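Long-range contacts in putative type VI secretion protein (Escherichia coli, PDB 6SKI), which probably hydrolyses phospholipids as a toxic effector of the type VI secretion system, loaded on the VgrG spike: residues 325-330 and 408-413; 448-453 and 482-487; 493-498 and 523-528. One frame throughout, in Å; residues are numbered along the deposited sequence.

Contact 1 sits between the other two: its centre is about 15 Å from that of contact 2 and about 18 Å from that of contact 3, while contacts 2 and 3 do not touch, their centres being about 29 Å apart. Arg-409 of contact 1 joins it to contact 2 through a probable hydrogen bond from NH2 to Thr-486 O of 2.9 Å. Asn-493 of contact 3 packs on Leu-330. In contact 2, His-487 N bonds Asp-312 OD2, two residues along the chain from His-310. Ser-197, His-310 and Asp-245 have a geometry consistent with the catalytic triad of an alpha/beta-hydrolase, the fold inferred from the family.

Contact 1 of 3, residues 325-330 and 408-413; sequences QENESL and ERMAVP
Glu-328 and Arg-409 form an antiparallel hydrogen-bonded pair at one end of the ladder between strands 328-341 and 398-409. Glu-328 N donates to Arg-409 O at 2.9 Å, and Arg-409 N returns the bond to Glu-328 O at 2.9 Å. Past this pair the two chains fall out of step, because Ala-411, in a left-handed backbone conformation, is one residue more than its partner chain supplies. Asn-327 fills in with its side chain: OD1 takes Ala-411 N at 2.8 Å, nearly head-on to the amide oxygen. Its ND2 reaches Gln-325 OE1 at 3.0 Å, which fixes the flip of the amide, and Met-410 SD lies 3.5 Å from Asn-327 CG. Val-412 N then bonds Glu-326 O at 3.2 Å. On the buried side Glu-328 runs alongside Arg-409, whose chain bends at chi3 (44°) to bring the guanidinium edge to OE1 in a salt bridge, the two planes 47° apart; the modelled NH2 to OE1 distance is too short to trust, and the NE bond to the same oxygen is weak. Val-412 CG1 lies over one guanidinium face. An extra residue taken up by one chain where the ladder runs out resembles a beta bulge, here at the end of an antiparallel sheet.

Contact 2 of 3, residues 448-453 and 482-487; sequences PSELIF and IGKYTH
Tyr-485 meets Leu-451 in a CH-pi contact where the N-terminal lead-in of helix 452-466 packs against the C-terminal end of helix 476-483. Leu-451 CD1 stands 3.6 Å from the centroid of the Tyr-485 ring, almost straight above its centre. The two side chains interleave antiparallel, so that Leu-451 CG and CD2 also lie along the ring, on its CZ and CE1 side. Tyr-485 holds its ring with CG anti to the carbonyl carbon (chi1 -61°), which carries the phenol across to Glu-450. That glutamate reaches out with a chain extended beyond CG and receives the hydroxyl hydrogen bond, Tyr-485 OH to Glu-450 OE2, at 3.0 Å. The oxygen is met on its anti side, with the hydroxyl 28° out of the carboxylate plane. Pro-448 adds an apolar touch, CG to Tyr-485 CE2 at 4.3 Å. Trp-416 of helix 416-431 also packs on Leu-451 and Tyr-485. Lys-484 crosses Glu-450 at about a right angle and is extended until its last bond, which bends (chi4 40°). Its methylenes therefore meet the carboxylate first, with CE 3.3 Å from Glu-450 OE1 and the charged NZ at 4.0 Å, too far for a salt bridge.

Contact 3 of 3, residues 493-498 and 523-528; sequences NIESDG and VFPNKP
Glu-495 and Val-523 pair their backbones as an antiparallel hydrogen-bonded couple in the two-stranded sheet of 495-497 and 521-523. Glu-495 N donates to Val-523 O at 2.9 Å, and Val-523 N donates to Glu-495 O at 2.9 Å. Side chains then pack next to this pair. Ile-494 lays CG1 over one face of the Phe-524 ring, 4.0 Å from the centroid and displaced toward the rim, with CD1 reaching CZ at 3.7 Å. Phe-524 has CG set beside the backbone N (chi1 -62°), which turns the ring toward Ile-494. Beside Val-523, the extended chain of Glu-495 runs across Pro-525, its CG 3.6 Å from Pro-525 CG. Pro-525 CD also lies 3.5 Å from Asn-493 O.

A type I turn from Phe-524 to Lys-527 sets the direction of the second segment, and polar residues outside hold that turn: Asn-291 ND2 bonds Pro-525 O, and Arg-289 NH1 bonds Asn-526 OD1. Trp-492 meets the Phe-524 ring edge-to-face. Helix 72-85 packs on Ile-494 through Ala-75 and Glu-79. Two backbone hydrogen bonds thus fix the register, and the side chains add mainly apolar contact; even the acidic Glu-495 meets the Pro-525 ring largely through the carbons of its chain, so that van der Waals contact is what joins these two side chains.

Contact 1 of 3, residues 325-330 and 408-413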
# COMPACT_ATOMS: atom_id res chain seq x y z
N GLN A 325 -8.83 19.37 -5.38
CA GLN A 325 -7.55 19.74 -5.97
C GLN A 325 -6.50 19.96 -4.90
O GLN A 325 -6.79 20.49 -3.82
CB GLN A 325 -7.72 21.00 -6.82
CG GLN A 325 -6.43 21.63 -7.29
CD GLN A 325 -6.67 23.02 -7.85
OE1 GLN A 325 -7.03 23.94 -7.13
NE2 GLN A 325 -6.50 23.16 -9.16
N GLU A 326 -5.27 19.56 -5.20
CA GLU A 326 -4.16 19.69 -4.26
C GLU A 326 -3.59 21.10 -4.35
O GLU A 326 -2.90 21.43 -5.31
CB GLU A 326 -3.09 18.64 -4.54
CG GLU A 326 -3.65 17.24 -4.69
CD GLU A 326 -3.81 16.55 -3.36
OE1 GLU A 326 -3.47 17.16 -2.33
OE2 GLU A 326 -4.27 15.39 -3.34
N ASN A 327 -3.89 21.91 -3.34
CA ASN A 327 -3.31 23.23 -3.18
C ASN A 327 -2.44 23.21 -1.94
O ASN A 327 -2.90 22.83 -0.86
CB ASN A 327 -4.39 24.30 -3.05
CG ASN A 327 -5.15 24.52 -4.33
OD1 ASN A 327 -4.56 24.59 -5.41
ND2 ASN A 327 -6.46 24.62 -4.23
N GLU A 328 -1.18 23.61 -2.09
CA GLU A 328 -0.20 23.53 -1.02
C GLU A 328 -0.07 24.89 -0.36
O GLU A 328 0.45 25.83 -0.96
CB GLU A 328 1.15 23.05 -1.56
CG GLU A 328 1.15 21.61 -2.01
CD GLU A 328 2.53 21.13 -2.40
OE1 GLU A 328 3.31 21.93 -2.94
OE2 GLU A 328 2.83 19.94 -2.16
N SER A 329 -0.54 24.98 0.88
CA SER A 329 -0.28 26.13 1.75
C SER A 329 0.37 25.54 3.00
O SER A 329 -0.33 25.08 3.90
CB SER A 329 -1.56 26.88 2.07
OG SER A 329 -2.24 27.25 0.88
N LEU A 330 1.70 25.56 3.04
CA LEU A 330 2.44 24.71 3.96
C LEU A 330 3.38 25.53 4.82
O LEU A 330 4.06 26.43 4.33
CB LEU A 330 3.24 23.65 3.20
CG LEU A 330 2.54 22.92 2.06
CD1 LEU A 330 3.55 22.13 1.25
CD2 LEU A 330 1.45 22.01 2.59
N GLU A 408 3.47 28.58 -0.76
CA GLU A 408 2.18 28.62 -1.43
C GLU A 408 2.35 28.18 -2.87
O GLU A 408 3.05 28.84 -3.65
CB GLU A 408 1.57 30.02 -1.37
CG GLU A 408 1.16 30.47 0.01
CD GLU A 408 1.55 31.90 0.29
OE1 GLU A 408 0.69 32.80 0.13
OE2 GLU A 408 2.71 32.14 0.68
N ARG A 409 1.70 27.08 -3.23
CA ARG A 409 1.65 26.61 -4.61
C ARG A 409 0.23 26.16 -4.89
O ARG A 409 -0.42 25.56 -4.04
CB ARG A 409 2.63 25.46 -4.85
CG ARG A 409 2.75 25.06 -6.30
CD ARG A 409 3.94 24.17 -6.55
NE ARG A 409 4.06 23.14 -5.53
CZ ARG A 409 4.68 21.98 -5.71
NH1 ARG A 409 5.23 21.71 -6.89
NH2 ARG A 409 4.75 21.10 -4.73
N MET A 410 -0.26 26.48 -6.08
CA MET A 410 -1.66 26.23 -6.42
C MET A 410 -1.75 25.31 -7.62
O MET A 410 -0.97 25.43 -8.57
CB MET A 410 -2.39 27.54 -6.70
CG MET A 410 -2.78 28.31 -5.45
SD MET A 410 -4.42 27.89 -4.84
CE MET A 410 -5.31 27.75 -6.39
N ALA A 411 -2.72 24.39 -7.57
CA ALA A 411 -3.03 23.49 -8.68
C ALA A 411 -1.83 22.63 -9.05
O ALA A 411 -1.32 22.67 -10.18
CB ALA A 411 -3.55 24.27 -9.89
N VAL A 412 -1.37 21.84 -8.09
CA VAL A 412 -0.26 20.92 -8.32
C VAL A 412 -0.76 19.73 -9.13
O VAL A 412 -1.62 18.98 -8.65
CB VAL A 412 0.38 20.47 -6.99
CG1 VAL A 412 1.74 19.85 -7.25
CG2 VAL A 412 0.50 21.63 -6.03
N PRO A 413 -0.27 19.54 -10.35
CA PRO A 413 -0.73 18.41 -11.16
C PRO A 413 -0.24 17.07 -10.61
O PRO A 413 0.84 16.97 -10.03
CB PRO A 413 -0.13 18.71 -12.53
CG PRO A 413 1.10 19.48 -12.20
CD PRO A 413 0.68 20.38 -11.09

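Contact 2 of 3, residues 448-453 and 482-487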
# COMPACT_ATOMS: atom_id res chain seq x y z
N PRO A 448 0.73 14.48 -20.00
CA PRO A 448 0.89 15.74 -20.71
C PRO A 448 2.09 15.67 -21.64
O PRO A 448 3.01 14.89 -21.43
CB PRO A 448 1.11 16.76 -19.59
CG PRO A 448 0.50 16.12 -18.39
CD PRO A 448 0.78 14.66 -18.54
N SER A 449 2.06 16.50 -22.69
CA SER A 449 3.17 16.52 -23.63
C SER A 449 4.48 16.84 -22.93
O SER A 449 5.50 16.20 -23.19
CB SER A 449 2.90 17.52 -24.75
OG SER A 449 1.53 17.51 -25.10
N GLU A 450 4.45 17.80 -22.00
CA GLU A 450 5.63 18.16 -21.23
C GLU A 450 6.24 16.95 -20.54
O GLU A 450 7.46 16.90 -20.35
CB GLU A 450 5.27 19.22 -20.20
CG GLU A 450 6.36 20.22 -19.90
CD GLU A 450 5.93 21.24 -18.87
OE1 GLU A 450 6.69 22.19 -18.62
OE2 GLU A 450 4.83 21.08 -18.30
N LEU A 451 5.42 15.98 -20.17
CA LEU A 451 5.87 14.81 -19.44
C LEU A 451 6.02 13.58 -20.32
O LEU A 451 6.32 12.50 -19.79
CB LEU A 451 4.89 14.50 -18.30
CG LEU A 451 5.05 15.29 -17.01
CD1 LEU A 451 4.38 14.55 -15.87
CD2 LEU A 451 6.51 15.55 -16.70
N ILE A 452 5.82 13.69 -21.63
CA ILE A 452 5.87 12.49 -22.47
C ILE A 452 7.31 12.00 -22.60
O ILE A 452 7.64 10.89 -22.18
CB ILE A 452 5.22 12.75 -23.84
CG1 ILE A 452 3.71 12.55 -23.75
CG2 ILE A 452 5.78 11.80 -24.89
CD1 ILE A 452 2.96 13.11 -24.92
N PHE A 453 8.20 12.84 -23.14
CA PHE A 453 9.57 12.41 -23.35
C PHE A 453 10.24 12.06 -22.03
O PHE A 453 10.93 11.04 -21.93
CB PHE A 453 10.36 13.50 -24.08
CG PHE A 453 11.84 13.46 -23.84
CD1 PHE A 453 12.66 12.64 -24.60
CD2 PHE A 453 12.42 14.26 -22.87
CE1 PHE A 453 14.03 12.61 -24.38
CE2 PHE A 453 13.79 14.23 -22.65
CZ PHE A 453 14.59 13.41 -23.41
N ILE A 482 9.92 18.39 -13.89
CA ILE A 482 9.32 17.41 -13.00
C ILE A 482 8.91 18.07 -11.69
O ILE A 482 7.92 17.66 -11.06
CB ILE A 482 10.29 16.24 -12.76
CG1 ILE A 482 10.54 15.49 -14.06
CG2 ILE A 482 9.74 15.28 -11.73
CD1 ILE A 482 11.77 14.62 -14.02
N GLY A 483 9.62 19.11 -11.27
CA GLY A 483 9.25 19.85 -10.08
C GLY A 483 7.92 20.53 -10.19
O GLY A 483 7.32 20.86 -9.17
N LYS A 484 7.45 20.77 -11.42
CA LYS A 484 6.06 21.20 -11.56
C LYS A 484 5.09 20.16 -11.01
O LYS A 484 3.99 20.51 -10.57
CB LYS A 484 5.70 21.48 -13.02
CG LYS A 484 6.68 22.35 -13.77
CD LYS A 484 6.19 22.59 -15.19
CE LYS A 484 6.79 23.86 -15.77
NZ LYS A 484 8.22 24.02 -15.39
N TYR A 485 5.47 18.88 -11.02
CA TYR A 485 4.54 17.79 -10.77
C TYR A 485 4.78 17.07 -9.45
O TYR A 485 3.97 16.21 -9.09
CB TYR A 485 4.61 16.78 -11.92
CG TYR A 485 4.24 17.35 -13.26
CD1 TYR A 485 5.16 18.06 -14.01
CD2 TYR A 485 2.97 17.17 -13.78
CE1 TYR A 485 4.82 18.59 -15.23
CE2 TYR A 485 2.63 17.70 -15.00
CZ TYR A 485 3.56 18.41 -15.72
OH TYR A 485 3.22 18.93 -16.94
N THR A 486 5.85 17.38 -8.73
CA THR A 486 6.09 16.76 -7.44
C THR A 486 5.52 17.63 -6.33
O THR A 486 5.68 18.85 -6.34
CB THR A 486 7.59 16.52 -7.20
OG1 THR A 486 7.82 16.23 -5.82
CG2 THR A 486 8.39 17.72 -7.59
N HIS A 487 4.83 17.00 -5.39
CA HIS A 487 4.20 17.69 -4.28
C HIS A 487 5.17 17.77 -3.11
O HIS A 487 5.97 16.85 -2.89
CB HIS A 487 2.93 16.97 -3.83
CG HIS A 487 1.88 16.87 -4.90
ND1 HIS A 487 0.60 17.34 -4.73
CD2 HIS A 487 1.92 16.35 -6.15
CE1 HIS A 487 -0.10 17.11 -5.82
NE2 HIS A 487 0.68 16.51 -6.70

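Contact 3 of 3, residues 493-498 and 523-528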
# COMPACT_ATOMS: atom_id res chain seq x y z
N ASN A 493 2.52 21.95 9.17
CA ASN A 493 1.13 22.22 9.49
C ASN A 493 0.71 21.36 10.67
O ASN A 493 1.02 20.17 10.74
CB ASN A 493 0.24 21.93 8.29
CG ASN A 493 0.41 22.93 7.18
OD1 ASN A 493 -0.24 22.84 6.14
ND2 ASN A 493 1.28 23.90 7.39
N ILE A 494 -0.01 21.97 11.61
CA ILE A 494 -0.40 21.29 12.83
C ILE A 494 -1.82 20.77 12.66
O ILE A 494 -2.65 21.38 11.98
CB ILE A 494 -0.28 22.22 14.05
CG1 ILE A 494 0.09 21.42 15.30
CG2 ILE A 494 -1.55 23.00 14.29
CD1 ILE A 494 0.45 22.28 16.47
N GLU A 495 -2.07 19.60 13.24
CA GLU A 495 -3.39 19.01 13.31
C GLU A 495 -3.71 18.71 14.76
O GLU A 495 -2.82 18.69 15.62
CB GLU A 495 -3.47 17.73 12.46
CG GLU A 495 -3.37 17.97 10.97
CD GLU A 495 -3.79 16.77 10.15
OE1 GLU A 495 -4.17 15.74 10.75
OE2 GLU A 495 -3.75 16.85 8.91
N SER A 496 -4.99 18.49 15.05
CA SER A 496 -5.42 18.24 16.41
C SER A 496 -6.40 17.08 16.43
O SER A 496 -7.08 16.78 15.45
CB SER A 496 -6.06 19.48 17.03
OG SER A 496 -7.26 19.82 16.36
N ASP A 497 -6.45 16.42 17.59
CA ASP A 497 -7.44 15.40 17.86
C ASP A 497 -7.88 15.52 19.31
O ASP A 497 -7.12 15.93 20.18
CB ASP A 497 -6.91 13.99 17.59
CG ASP A 497 -8.01 13.03 17.18
OD1 ASP A 497 -8.64 13.25 16.13
OD2 ASP A 497 -8.24 12.05 17.92
N GLY A 498 -9.13 15.13 19.57
CA GLY A 498 -9.67 15.15 20.91
C GLY A 498 -9.73 13.81 21.59
O GLY A 498 -10.36 13.69 22.64
N VAL A 523 -0.49 17.50 16.84
CA VAL A 523 0.53 16.70 16.17
C VAL A 523 0.97 17.44 14.92
O VAL A 523 0.19 18.18 14.31
CB VAL A 523 0.00 15.30 15.82
CG1 VAL A 523 -1.19 15.40 14.89
CG2 VAL A 523 1.09 14.44 15.20
N PHE A 524 2.24 17.28 14.56
CA PHE A 524 2.67 17.65 13.22
C PHE A 524 2.73 16.38 12.39
O PHE A 524 3.76 15.69 12.38
CB PHE A 524 4.03 18.35 13.27
CG PHE A 524 4.01 19.64 14.03
CD1 PHE A 524 3.52 20.80 13.46
CD2 PHE A 524 4.47 19.69 15.33
CE1 PHE A 524 3.50 21.98 14.17
CE2 PHE A 524 4.46 20.87 16.04
CZ PHE A 524 3.97 22.01 15.46
N PRO A 525 1.66 16.03 11.68
CA PRO A 525 1.60 14.70 11.05
C PRO A 525 2.58 14.54 9.92
O PRO A 525 3.10 13.43 9.72
CB PRO A 525 0.15 14.63 10.55
CG PRO A 525 -0.57 15.68 11.33
CD PRO A 525 0.42 16.78 11.44
N ASN A 526 2.86 15.60 9.18
CA ASN A 526 3.68 15.54 7.98
C ASN A 526 4.98 16.30 8.20
O ASN A 526 5.49 16.97 7.31
CB ASN A 526 2.93 16.11 6.79
CG ASN A 526 1.61 15.41 6.55
OD1 ASN A 526 1.58 14.21 6.28
ND2 ASN A 526 0.52 16.15 6.67
N LYS A 527 5.54 16.16 9.39
CA LYS A 527 6.73 16.92 9.73
C LYS A 527 7.94 16.31 9.05
O LYS A 527 8.08 15.08 9.00
CB LYS A 527 6.93 16.93 11.24
CG LYS A 527 8.37 16.90 11.70
CD LYS A 527 8.47 16.28 13.08
CE LYS A 527 9.84 15.69 13.31
NZ LYS A 527 9.83 14.75 14.46
N PRO A 528 8.82 17.14 8.49
CA PRO A 528 9.98 16.61 7.77
C PRO A 528 10.94 15.90 8.71
O PRO A 528 11.03 16.22 9.90
CB PRO A 528 10.61 17.86 7.17
CG PRO A 528 10.19 18.94 8.11
CD PRO A 528 8.77 18.60 8.40